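PDB 5O6M: Polyphosphate:AMP phosphotransferase, which uses inorganic polyphosphate as phosphate donor to convert AMP to ADP and ADP to ATP, and can also phosphorylate other nucleoside mono- and diphosphates. Local coordinates for residues Thr161-His169 / Arg235-Thr246. The protein carries 1 engineered substitution. Residues are numbered along the deposited sequence; the frame is centred on the assembly and turned at random.
With PO4 (phosphate ion), chain B.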
# COMPACT_ATOMS: atom_id res chain seq x y z
N THR D 161 0.17 -21.08 3.45
CA THR D 161 1.55 -20.62 3.38
C THR D 161 2.49 -21.66 3.99
O THR D 161 2.30 -22.06 5.14
CB THR D 161 1.72 -19.27 4.08
OG1 THR D 161 0.88 -18.29 3.45
CG2 THR D 161 3.17 -18.81 4.00
N THR D 162 3.48 -22.09 3.21
CA THR D 162 4.58 -22.89 3.74
C THR D 162 5.63 -21.97 4.34
O THR D 162 6.17 -21.09 3.65
CB THR D 162 5.20 -23.75 2.64
OG1 THR D 162 4.25 -24.73 2.19
CG2 THR D 162 6.44 -24.44 3.15
N ILE D 163 5.94 -22.18 5.62
CA ILE D 163 6.77 -21.26 6.39
C ILE D 163 8.07 -21.96 6.76
O ILE D 163 8.06 -23.03 7.37
CB ILE D 163 6.04 -20.78 7.66
CG1 ILE D 163 4.72 -20.10 7.29
CG2 ILE D 163 6.93 -19.83 8.46
CD1 ILE D 163 3.88 -19.72 8.49
N LEU D 164 9.19 -21.33 6.41
CA LEU D 164 10.51 -21.76 6.85
C LEU D 164 11.18 -20.61 7.57
O LEU D 164 11.26 -19.50 7.04
CB LEU D 164 11.38 -22.22 5.67
CG LEU D 164 10.95 -23.47 4.90
CD1 LEU D 164 12.17 -24.17 4.30
CD2 LEU D 164 10.16 -24.41 5.78
N LYS D 165 11.66 -20.87 8.78
CA LYS D 165 12.37 -19.87 9.57
C LYS D 165 13.79 -20.36 9.82
O LYS D 165 13.99 -21.47 10.32
CB LYS D 165 11.64 -19.58 10.88
CG LYS D 165 10.22 -19.04 10.67
CD LYS D 165 9.48 -18.81 11.98
CE LYS D 165 9.14 -20.10 12.69
NZ LYS D 165 8.23 -19.85 13.85
N PHE D 166 14.76 -19.54 9.44
CA PHE D 166 16.17 -19.88 9.56
C PHE D 166 16.84 -18.90 10.50
O PHE D 166 16.80 -17.68 10.28
CB PHE D 166 16.87 -19.85 8.19
CG PHE D 166 16.37 -20.88 7.22
CD1 PHE D 166 16.79 -22.20 7.32
CD2 PHE D 166 15.48 -20.54 6.22
CE1 PHE D 166 16.33 -23.16 6.43
CE2 PHE D 166 15.01 -21.50 5.33
CZ PHE D 166 15.44 -22.81 5.43
N PHE D 167 17.44 -19.42 11.57
CA PHE D 167 18.37 -18.66 12.39
C PHE D 167 19.79 -19.05 11.97
O PHE D 167 20.20 -20.19 12.17
CB PHE D 167 18.14 -18.92 13.88
CG PHE D 167 19.08 -18.16 14.78
CD1 PHE D 167 19.10 -16.78 14.77
CD2 PHE D 167 19.94 -18.84 15.63
CE1 PHE D 167 19.96 -16.08 15.60
CE2 PHE D 167 20.80 -18.14 16.46
CZ PHE D 167 20.81 -16.76 16.45
N LEU D 168 20.51 -18.12 11.35
CA LEU D 168 21.90 -18.35 10.99
C LEU D 168 22.77 -18.08 12.21
O LEU D 168 22.87 -16.94 12.67
CB LEU D 168 22.33 -17.49 9.80
CG LEU D 168 21.39 -17.48 8.59
CD1 LEU D 168 21.91 -16.54 7.51
CD2 LEU D 168 21.16 -18.88 8.05
N HIS D 169 23.40 -19.13 12.74
CA HIS D 169 23.99 -19.13 14.07
C HIS D 169 25.51 -19.00 13.97
O HIS D 169 26.19 -19.93 13.53
CB HIS D 169 23.61 -20.40 14.82
CG HIS D 169 24.03 -20.42 16.25
ND1 HIS D 169 24.06 -19.28 17.03
CD2 HIS D 169 24.44 -21.44 17.05
CE1 HIS D 169 24.47 -19.60 18.25
NE2 HIS D 169 24.71 -20.90 18.29
N ARG D 235 26.57 -23.15 5.61
CA ARG D 235 25.33 -22.39 5.75
C ARG D 235 24.55 -22.39 4.44
O ARG D 235 23.37 -22.74 4.41
CB ARG D 235 25.66 -20.96 6.18
CG ARG D 235 24.48 -20.00 6.22
CD ARG D 235 24.96 -18.57 6.17
NE ARG D 235 25.37 -18.18 4.82
CZ ARG D 235 26.24 -17.21 4.55
NH1 ARG D 235 26.82 -16.54 5.54
NH2 ARG D 235 26.55 -16.93 3.29
N ASN D 236 25.21 -22.01 3.34
CA ASN D 236 24.54 -21.96 2.05
C ASN D 236 24.05 -23.34 1.62
O ASN D 236 22.94 -23.46 1.09
CB ASN D 236 25.49 -21.37 1.00
CG ASN D 236 25.92 -19.96 1.32
OD1 ASN D 236 25.23 -19.24 2.04
ND2 ASN D 236 27.07 -19.55 0.79
N TRP D 237 24.86 -24.38 1.83
CA TRP D 237 24.43 -25.72 1.43
C TRP D 237 23.24 -26.19 2.26
O TRP D 237 22.26 -26.72 1.72
CB TRP D 237 25.58 -26.73 1.56
CG TRP D 237 25.10 -28.14 1.32
CD1 TRP D 237 24.94 -28.75 0.11
CD2 TRP D 237 24.65 -29.07 2.31
NE1 TRP D 237 24.45 -30.02 0.29
CE2 TRP D 237 24.26 -30.25 1.63
CE3 TRP D 237 24.55 -29.04 3.71
CZ2 TRP D 237 23.78 -31.38 2.29
CZ3 TRP D 237 24.07 -30.17 4.36
CH2 TRP D 237 23.70 -31.32 3.66
N LEU D 238 23.31 -26.01 3.58
CA LEU D 238 22.26 -26.54 4.45
C LEU D 238 20.94 -25.82 4.21
O LEU D 238 19.89 -26.47 4.09
CB LEU D 238 22.68 -26.42 5.92
CG LEU D 238 21.68 -27.01 6.91
CD1 LEU D 238 21.34 -28.44 6.55
CD2 LEU D 238 22.22 -26.92 8.33
N VAL D 239 20.97 -24.49 4.13
CA VAL D 239 19.74 -23.76 3.83
C VAL D 239 19.17 -24.21 2.50
O VAL D 239 17.96 -24.41 2.35
CB VAL D 239 19.99 -22.24 3.86
CG1 VAL D 239 18.80 -21.50 3.28
CG2 VAL D 239 20.26 -21.77 5.29
N SER D 240 20.04 -24.37 1.49
CA SER D 240 19.57 -24.83 0.19
C SER D 240 18.90 -26.19 0.28
O SER D 240 17.83 -26.41 -0.30
CB SER D 240 20.74 -24.87 -0.79
OG SER D 240 21.32 -23.59 -0.95
N HIS D 241 19.51 -27.13 1.01
CA HIS D 241 18.93 -28.47 1.11
C HIS D 241 17.56 -28.43 1.75
O HIS D 241 16.59 -29.00 1.22
CB HIS D 241 19.86 -29.40 1.89
CG HIS D 241 19.25 -30.75 2.15
ND1 HIS D 241 19.17 -31.73 1.18
CD2 HIS D 241 18.68 -31.27 3.26
CE1 HIS D 241 18.59 -32.80 1.68
NE2 HIS D 241 18.28 -32.55 2.95
N ILE D 242 17.44 -27.75 2.89
CA ILE D 242 16.16 -27.68 3.57
C ILE D 242 15.10 -27.05 2.67
O ILE D 242 13.98 -27.56 2.56
CB ILE D 242 16.31 -26.92 4.91
CG1 ILE D 242 17.20 -27.73 5.86
CG2 ILE D 242 14.96 -26.61 5.52
CD1 ILE D 242 17.75 -26.95 7.03
N LEU D 243 15.46 -25.96 1.99
CA LEU D 243 14.49 -25.28 1.13
C LEU D 243 14.04 -26.17 -0.03
O LEU D 243 12.84 -26.28 -0.31
CB LEU D 243 15.08 -23.97 0.60
CG LEU D 243 14.20 -23.27 -0.44
CD1 LEU D 243 12.83 -22.99 0.14
CD2 LEU D 243 14.86 -21.98 -0.92
N VAL D 244 14.99 -26.81 -0.71
CA VAL D 244 14.65 -27.59 -1.90
C VAL D 244 13.72 -28.74 -1.54
O VAL D 244 12.69 -28.95 -2.20
CB VAL D 244 15.92 -28.09 -2.60
CG1 VAL D 244 15.58 -29.24 -3.54
CG2 VAL D 244 16.59 -26.96 -3.37
N GLU D 245 14.06 -29.50 -0.50
CA GLU D 245 13.24 -30.65 -0.14
C GLU D 245 11.82 -30.22 0.22
O GLU D 245 10.84 -30.81 -0.25
CB GLU D 245 13.88 -31.42 1.02
CG GLU D 245 13.00 -32.53 1.57
CD GLU D 245 13.76 -33.53 2.42
OE1 GLU D 245 14.97 -33.72 2.17
OE2 GLU D 245 13.15 -34.12 3.34
N THR D 246 11.70 -29.18 1.05
CA THR D 246 10.38 -28.63 1.36
C THR D 246 9.61 -28.32 0.08
O THR D 246 8.41 -28.62 -0.03
CB THR D 246 10.53 -27.38 2.23
OG1 THR D 246 11.28 -27.71 3.40
CG2 THR D 246 9.16 -26.86 2.65
P PO4 B . 29.11 -14.09 2.89
O1 PO4 B . 30.59 -13.85 3.13
O2 PO4 B . 28.91 -15.44 2.24
O3 PO4 B . 28.58 -13.02 1.96
O4 PO4 B . 28.37 -14.04 4.20
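Phe166 and Val239 form the tight centre of this contact: CG1 of Val239 sits over the middle of the Phe166 ring, 4.2 Å from its centroid, a CH-pi contact. The rim of the same ring is met near its plane by Ile242, whose CG2 comes to 3.8 Å from Phe166 CE1. Val239 works with both branches, since CG1 stands anti to the backbone N (chi1 169°) and CG2 touches both Phe166 CD1 and Leu168 CD2. Next along, Leu164 CD1 rests 3.9 Å from Ile242 CG2 and meets Thr246 OG1 tip to tip. The packing thins toward Thr162, partly exposed, which adds a single methyl contact, CG2 to Thr246 CG2 at 3.7 Å; Thr246 OG1 donates a hydrogen bond back to Ile242 O.

At the other end Leu168 lies against the aliphatic part of Arg235, CD1 to CD at 3.9 Å. Beyond it the chain bends at chi3 (76°), and the guanidinium grips Asn236 OD1 side-on through NE and NH2 while NH1 and NH2 hold a phosphate ion, probably from the crystallisation liquor, NH2 to O2 at 3.0 Å. A leucine in place of Arg235 would probably cost Asn236 OD1 and the anion the two bonds each receives from the guanidinium.

Strand 161-169 runs inside the parallel sheet of this P-loop-type fold, between strands 57-64 and 224-228. Helix 232-249 follows strand 224-228, and its segment 235-246 runs nearly antiparallel to strand 161-169 (169°), with helices 29-53 and 70-77 touching its other sides.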